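Local coordinates for protein DnaJ homolog subfamily C member 3 (Mus musculus, PDB 3IEG) that acts in the unfolded protein response as an endoplasmic reticulum co-chaperone that binds misfolded proteins and restrains kinases, the piece here being its tetratricopeptide-repeat region, at residues D247-Y250 and T251-T254; A90-D93 and F94-L98; Q300-P303 and D304-N307. One frame throughout, in Å; residues are numbered along the deposited sequence.

Contact 1: D247-Y250 and T251-T254; sequences DGRY and TDAT
Thr254 grips the carbonyl of Tyr250 twice, and this is the tight side of the contact. Its backbone N lies 2.9 Å from Tyr250 O, the normal helical bond, while its hydroxyl OG1 gives a second hydrogen bond to that same oxygen, also at 2.9 Å. The two donors come from opposite faces of the carbonyl plane, and it is the first torsion of Thr254 (chi1 -63°), with OG1 beside its own backbone N, that brings the hydroxyl back over the preceding turn. One carbonyl thus satisfies a buried threonine hydroxyl inside the first turn of the helix. Next to it Ala253 N bonds Arg249 O at 3.0 Å, and the methyl CB of Ala253 sits 3.6 Å from both Arg249 O and Tyr250 O. The Tyr250 ring turns one face to Gly248 C, which lies offset toward the rim.

The solvent side is held by charge. Arg249, at the N-cap position, bends its chain at chi3 and sets NH2 2.8 Å from Asp252 OD2 in a salt bridge whose N-H...O bond is nearly straight; a weak, longer bond from NE joins the same oxygen. The carboxylate oxygen lies in the guanidinium plane, the two flat groups are turned 75° apart, and OD2 is approached from above its own plane.

Gly248, with positive phi, closes helix 222-246 as the C-prime residue of a Schellman motif, and helix 250-263 starts two residues later within TPR 7. Ala253 packs back on Leu244 and Ile245 of the preceding helix, while Tyr250, Ala253 and Thr254 all touch Cys281 of helix 268-284.

Contact 2: A90-D93 and F94-L98; sequences AEDD and FKKVL
Ala90 and Phe94 meet one turn apart on helix 87-98 of TPR 3, in the helix-turn-helix stacking of tetratricopeptide repeats. Ala90 CB touches Phe94 CE2 at 3.9 Å, and Ala90 O takes an almost straight bond from Phe94 N. With CG beside the backbone N (chi1 -64°), the ring is set alongside this carbonyl and lies oblique to it. A serine in place of this phenylalanine would probably leave the Ala90 methyl without its ring partner and open a gap towards Gln113 of helix 104-132.

Glu91 offers its carbonyl to Lys95 N, while its side chain reaches Ala117 and Gln121 of that same helix 104-132; Lys95 NZ stays 4.5 Å from Glu91 OE1, opposite charges near each other but beyond a salt bridge. Asp92 OD2 forms a salt bridge with Lys96 NZ at 3.3 Å, its hydrogen bond weak, at the end of a lysine chain extended beyond CG.

Asp93 is buried: OD2 makes a salt bridge to Arg77 of helix 71-84, tying the two helices of the repeat together. Its carbonyl holds the next turn, where Val97 N bonds Asp93 O at 3.0 Å and the methyl CG2 of Val97 rests 3.3 Å from the same Asp93 O.

Contact 3: Q300-P303 and D304-N307; sequences QMEP and DNVN
Glu302 and Asn305 meet twice, once through backbone and once through side chains. Asn305 N gives a straight hydrogen bond to Glu302 O at 3.0 Å, although the donor stands above the carbonyl plane. Farther out, the amide nitrogen ND2 of Asn305 bonds Glu302 OE2 at 3.1 Å, a more bent bond of 144°. That carboxylate oxygen too is met from above its plane, and the carboxylate and amide planes are turned 28° apart. Between the polar ends the two side chains lie close as well, with Glu302 CB 4.0 Å from Asn305 CB.

Glu302 runs extended beyond CG and carries its carboxylate across to the amide, while the Asn305 amide carbon stands anti to the backbone N (chi1 -172°), which carries the amide toward the Glu302 carboxylate.

The backbone bond closes a type I beta turn from Glu302 to Asn305, with Pro303 and Asp304 at its two corners. This is the short link between successive tetratricopeptide repeats: helix 288-301 of TPR 8 has just ended, and helix 306-318 of TPR 9 follows at once. Asn305 is the N-cap of the new helix, its OD1 accepting a hydrogen bond from Ala308 N.

An outer shell on helix 268-284 fixes these groups. Arg273 makes a salt bridge to Glu302 OE2 through NH2, so that oxygen has a charged partner besides the amide. Glu276 holds the start of the new helix, taking ND2 of Asn305 on OE1 and ND2 of Asn307 on OE2.

In the fold
The three contacts follow the chain in the order contact 2, contact 1, contact 3, and each is local to one helix or one junction. Contact 2, in TPR 3, lies on the opposite side of the chain's centre from the other two, with centres about 70 Å from contact 1 and about 61 Å from contact 3. Contacts 1 and 3 are closer neighbours: their centres are about 22 Å apart and their nearest atoms about 12 Å. They do not touch, but helix 268-284 joins them, carrying residues that meet both. The all-helical chain is an elongated stack of repeats; misfolded proteins bind within the first two TPR repeats, and none of these contacts lies there.

Contact 1: D247-Y250 and T251-T254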
loop_
_atom_site.group_PDB
_atom_site.type_symbol
_atom_site.label_atom_id
_atom_site.label_comp_id
_atom_site.label_asym_id
_atom_site.label_seq_id
_atom_site.Cartn_x
_atom_site.Cartn_y
_atom_site.Cartn_z
ATOM N N ASP A 247 27.528 -3.393 19.613
ATOM C CA ASP A 247 28.721 -3.930 20.252
ATOM C C ASP A 247 29.660 -2.864 20.780
ATOM O O ASP A 247 30.807 -3.165 21.087
ATOM C CB ASP A 247 29.492 -4.804 19.266
ATOM C CG ASP A 247 28.705 -6.009 18.821
ATOM O OD1 ASP A 247 27.783 -6.441 19.543
ATOM O OD2 ASP A 247 29.021 -6.534 17.738
ATOM N N GLY A 248 29.191 -1.624 20.869
ATOM C CA GLY A 248 30.021 -0.532 21.369
ATOM C C GLY A 248 31.132 -0.063 20.443
ATOM O O GLY A 248 32.008 0.699 20.850
ATOM N N ARG A 249 31.107 -0.503 19.190
ATOM C CA ARG A 249 32.143 -0.114 18.229
ATOM C C ARG A 249 31.795 1.224 17.552
ATOM O O ARG A 249 31.528 1.274 16.354
ATOM C CB ARG A 249 32.346 -1.216 17.193
ATOM C CG ARG A 249 32.701 -2.561 17.787
ATOM C CD ARG A 249 32.849 -3.641 16.720
ATOM N NE ARG A 249 33.734 -3.204 15.645
ATOM C CZ ARG A 249 34.039 -3.937 14.581
ATOM N NH1 ARG A 249 33.525 -5.155 14.432
ATOM N NH2 ARG A 249 34.849 -3.443 13.661
ATOM N N TYR A 250 31.817 2.303 18.327
ATOM C CA TYR A 250 31.275 3.592 17.889
ATOM C C TYR A 250 32.005 4.277 16.740
ATOM O O TYR A 250 31.373 4.880 15.860
ATOM C CB TYR A 250 31.120 4.529 19.088
ATOM C CG TYR A 250 30.187 3.941 20.100
ATOM C CD1 TYR A 250 30.666 3.415 21.296
ATOM C CD2 TYR A 250 28.823 3.843 19.830
ATOM C CE1 TYR A 250 29.796 2.839 22.220
ATOM C CE2 TYR A 250 27.952 3.276 20.738
ATOM C CZ TYR A 250 28.444 2.780 21.929
ATOM O OH TYR A 250 27.569 2.223 22.817
ATOM N N THR A 251 33.328 4.173 16.724
ATOM C CA THR A 251 34.071 4.828 15.662
ATOM C C THR A 251 33.906 4.094 14.327
ATOM O O THR A 251 33.878 4.732 13.279
ATOM C CB THR A 251 35.576 5.153 16.018
ATOM O OG1 THR A 251 36.455 4.331 15.254
ATOM C CG2 THR A 251 35.871 4.995 17.497
ATOM N N ASP A 252 33.762 2.773 14.366
ATOM C CA ASP A 252 33.457 2.023 13.145
ATOM C C ASP A 252 32.028 2.256 12.659
ATOM O O ASP A 252 31.779 2.306 11.454
ATOM C CB ASP A 252 33.735 0.527 13.304
ATOM C CG ASP A 252 35.225 0.206 13.366
ATOM O OD1 ASP A 252 36.043 0.942 12.766
ATOM O OD2 ASP A 252 35.581 -0.798 14.012
ATOM N N ALA A 253 31.101 2.416 13.597
ATOM C CA ALA A 253 29.724 2.810 13.266
ATOM C C ALA A 253 29.657 4.194 12.619
ATOM O O ALA A 253 28.934 4.399 11.649
ATOM C CB ALA A 253 28.827 2.755 14.502
ATOM N N THR A 254 30.410 5.140 13.160
ATOM C CA THR A 254 30.476 6.469 12.576
ATOM C C THR A 254 30.908 6.342 11.120
ATOM O O THR A 254 30.169 6.715 10.202
ATOM C CB THR A 254 31.426 7.339 13.369
ATOM O OG1 THR A 254 30.895 7.470 14.686
ATOM C CG2 THR A 254 31.555 8.709 12.752
#

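Contact 2: A90-D93 and F94-L98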
loop_
_atom_site.group_PDB
_atom_site.type_symbol
_atom_site.label_atom_id
_atom_site.label_comp_id
_atom_site.label_asym_id
_atom_site.label_seq_id
_atom_site.Cartn_x
_atom_site.Cartn_y
_atom_site.Cartn_z
ATOM N N ALA A 90 -20.106 -2.174 -20.063
ATOM C CA ALA A 90 -21.229 -2.310 -19.155
ATOM C C ALA A 90 -22.505 -1.783 -19.810
ATOM O O ALA A 90 -23.503 -2.508 -19.922
ATOM C CB ALA A 90 -20.955 -1.586 -17.846
ATOM N N GLU A 91 -22.457 -0.526 -20.247
ATOM C CA GLU A 91 -23.574 0.121 -20.902
ATOM C C GLU A 91 -24.043 -0.709 -22.096
ATOM O O GLU A 91 -25.246 -0.925 -22.282
ATOM C CB GLU A 91 -23.180 1.530 -21.336
ATOM C CG GLU A 91 -23.011 2.484 -20.180
ATOM C CD GLU A 91 -22.688 3.888 -20.616
ATOM O OE1 GLU A 91 -21.835 4.046 -21.517
ATOM O OE2 GLU A 91 -23.272 4.844 -20.054
ATOM N N ASP A 92 -23.091 -1.201 -22.880
ATOM C CA ASP A 92 -23.407 -2.039 -24.008
ATOM C C ASP A 92 -24.242 -3.248 -23.568
ATOM O O ASP A 92 -25.269 -3.543 -24.181
ATOM C CB ASP A 92 -22.134 -2.480 -24.707
ATOM C CG ASP A 92 -22.406 -3.123 -26.044
ATOM O OD1 ASP A 92 -22.535 -2.382 -27.040
ATOM O OD2 ASP A 92 -22.499 -4.368 -26.105
ATOM N N ASP A 93 -23.816 -3.926 -22.502
ATOM C CA ASP A 93 -24.550 -5.077 -21.966
ATOM C C ASP A 93 -25.932 -4.719 -21.428
ATOM O O ASP A 93 -26.915 -5.364 -21.793
ATOM C CB ASP A 93 -23.737 -5.830 -20.910
ATOM C CG ASP A 93 -23.005 -7.023 -21.484
ATOM O OD1 ASP A 93 -23.154 -7.290 -22.687
ATOM O OD2 ASP A 93 -22.282 -7.710 -20.739
ATOM N N PHE A 94 -26.012 -3.693 -20.588
ATOM C CA PHE A 94 -27.293 -3.238 -20.074
ATOM C C PHE A 94 -28.229 -2.819 -21.199
ATOM O O PHE A 94 -29.401 -3.176 -21.195
ATOM C CB PHE A 94 -27.115 -2.069 -19.120
ATOM C CG PHE A 94 -26.354 -2.399 -17.870
ATOM C CD1 PHE A 94 -26.788 -3.412 -17.014
ATOM C CD2 PHE A 94 -25.218 -1.666 -17.525
ATOM C CE1 PHE A 94 -26.086 -3.710 -15.867
ATOM C CE2 PHE A 94 -24.518 -1.948 -16.358
ATOM C CZ PHE A 94 -24.952 -2.966 -15.528
ATOM N N LYS A 95 -27.718 -2.056 -22.163
ATOM C CA LYS A 95 -28.527 -1.634 -23.296
ATOM C C LYS A 95 -29.089 -2.829 -24.086
ATOM O O LYS A 95 -30.258 -2.826 -24.465
ATOM C CB LYS A 95 -27.741 -0.680 -24.212
ATOM C CG LYS A 95 -27.807 0.785 -23.795
ATOM C CD LYS A 95 -26.773 1.663 -24.517
ATOM C CE LYS A 95 -26.879 3.127 -24.027
ATOM N NZ LYS A 95 -25.576 3.898 -23.993
ATOM N N LYS A 96 -28.264 -3.844 -24.332
ATOM C CA LYS A 96 -28.723 -5.027 -25.065
ATOM C C LYS A 96 -29.753 -5.867 -24.281
ATOM O O LYS A 96 -30.617 -6.522 -24.881
ATOM C CB LYS A 96 -27.541 -5.889 -25.494
ATOM C CG LYS A 96 -26.702 -5.292 -26.625
ATOM C CD LYS A 96 -25.597 -6.256 -27.056
ATOM C CE LYS A 96 -24.753 -5.693 -28.196
ATOM N NZ LYS A 96 -23.505 -6.497 -28.436
ATOM N N VAL A 97 -29.642 -5.842 -22.952
ATOM C CA VAL A 97 -30.614 -6.447 -22.057
ATOM C C VAL A 97 -31.995 -5.822 -22.295
ATOM O O VAL A 97 -32.994 -6.543 -22.428
ATOM C CB VAL A 97 -30.179 -6.286 -20.567
ATOM C CG1 VAL A 97 -31.366 -6.384 -19.618
ATOM C CG2 VAL A 97 -29.090 -7.296 -20.193
ATOM N N LEU A 98 -32.041 -4.490 -22.374
ATOM C CA LEU A 98 -33.289 -3.774 -22.607
ATOM C C LEU A 98 -33.969 -4.196 -23.912
ATOM O O LEU A 98 -35.183 -4.105 -24.028
ATOM C CB LEU A 98 -33.063 -2.260 -22.598
ATOM C CG LEU A 98 -32.716 -1.610 -21.261
ATOM C CD1 LEU A 98 -32.458 -0.133 -21.442
ATOM C CD2 LEU A 98 -33.815 -1.826 -20.237
#

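Contact 3: Q300-P303 and D304-N307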
loop_
_atom_site.group_PDB
_atom_site.type_symbol
_atom_site.label_atom_id
_atom_site.label_comp_id
_atom_site.label_asym_id
_atom_site.label_seq_id
_atom_site.Cartn_x
_atom_site.Cartn_y
_atom_site.Cartn_z
ATOM N N GLN A 300 18.948 21.317 14.949
ATOM C CA GLN A 300 18.615 22.449 14.102
ATOM C C GLN A 300 17.485 22.048 13.167
ATOM O O GLN A 300 16.524 22.796 12.995
ATOM C CB GLN A 300 19.828 22.905 13.286
ATOM C CG GLN A 300 20.776 23.864 14.013
ATOM C CD GLN A 300 20.263 25.303 14.059
ATOM O OE1 GLN A 300 19.374 25.692 13.292
ATOM N NE2 GLN A 300 20.828 26.099 14.964
HETATM N N MSE A 301 17.598 20.856 12.586
HETATM C CA MSE A 301 16.591 20.349 11.662
HETATM C C MSE A 301 15.409 19.708 12.371
HETATM O O MSE A 301 14.286 19.791 11.888
HETATM C CB MSE A 301 17.208 19.360 10.685
HETATM C CG MSE A 301 18.315 19.959 9.842
HETATM SE SE MSE A 301 19.328 18.577 8.898
HETATM C CE MSE A 301 21.019 19.574 8.596
ATOM N N GLU A 302 15.653 19.069 13.508
ATOM C CA GLU A 302 14.582 18.416 14.245
ATOM C C GLU A 302 14.613 18.823 15.709
ATOM O O GLU A 302 15.086 18.061 16.547
ATOM C CB GLU A 302 14.686 16.893 14.121
ATOM C CG GLU A 302 14.569 16.342 12.705
ATOM C CD GLU A 302 14.431 14.832 12.676
ATOM O OE1 GLU A 302 14.304 14.271 11.568
ATOM O OE2 GLU A 302 14.442 14.204 13.754
ATOM N N PRO A 303 14.100 20.024 16.033
ATOM C CA PRO A 303 14.169 20.516 17.417
ATOM C C PRO A 303 13.574 19.573 18.465
ATOM O O PRO A 303 13.899 19.698 19.643
ATOM C CB PRO A 303 13.377 21.832 17.367
ATOM C CG PRO A 303 12.566 21.756 16.103
ATOM C CD PRO A 303 13.428 20.993 15.147
ATOM N N ASP A 304 12.731 18.632 18.044
ATOM C CA ASP A 304 12.050 17.742 18.991
ATOM C C ASP A 304 12.600 16.314 19.057
ATOM O O ASP A 304 12.040 15.481 19.775
ATOM C CB ASP A 304 10.542 17.700 18.709
ATOM C CG ASP A 304 9.848 19.028 19.001
ATOM O OD1 ASP A 304 10.041 19.589 20.109
ATOM O OD2 ASP A 304 9.097 19.506 18.119
ATOM N N ASN A 305 13.679 16.031 18.318
ATOM C CA ASN A 305 14.310 14.699 18.309
ATOM C C ASN A 305 14.774 14.260 19.700
ATOM O O ASN A 305 15.809 14.712 20.192
ATOM C CB ASN A 305 15.479 14.648 17.310
ATOM C CG ASN A 305 16.040 13.235 17.111
ATOM O OD1 ASN A 305 16.286 12.499 18.068
ATOM N ND2 ASN A 305 16.262 12.866 15.860
ATOM N N VAL A 306 14.001 13.369 20.317
ATOM C CA VAL A 306 14.255 12.921 21.687
ATOM C C VAL A 306 15.652 12.290 21.855
ATOM O O VAL A 306 16.374 12.631 22.800
ATOM C CB VAL A 306 13.131 11.969 22.191
ATOM C CG1 VAL A 306 13.384 11.514 23.626
ATOM C CG2 VAL A 306 11.776 12.653 22.096
ATOM N N ASN A 307 16.025 11.392 20.937
ATOM C CA ASN A 307 17.337 10.720 20.967
ATOM C C ASN A 307 18.512 11.699 20.961
ATOM O O ASN A 307 19.470 11.544 21.727
ATOM C CB ASN A 307 17.486 9.744 19.793
ATOM C CG ASN A 307 16.530 8.566 19.872
ATOM O OD1 ASN A 307 16.156 8.118 20.954
ATOM N ND2 ASN A 307 16.143 8.049 18.711
#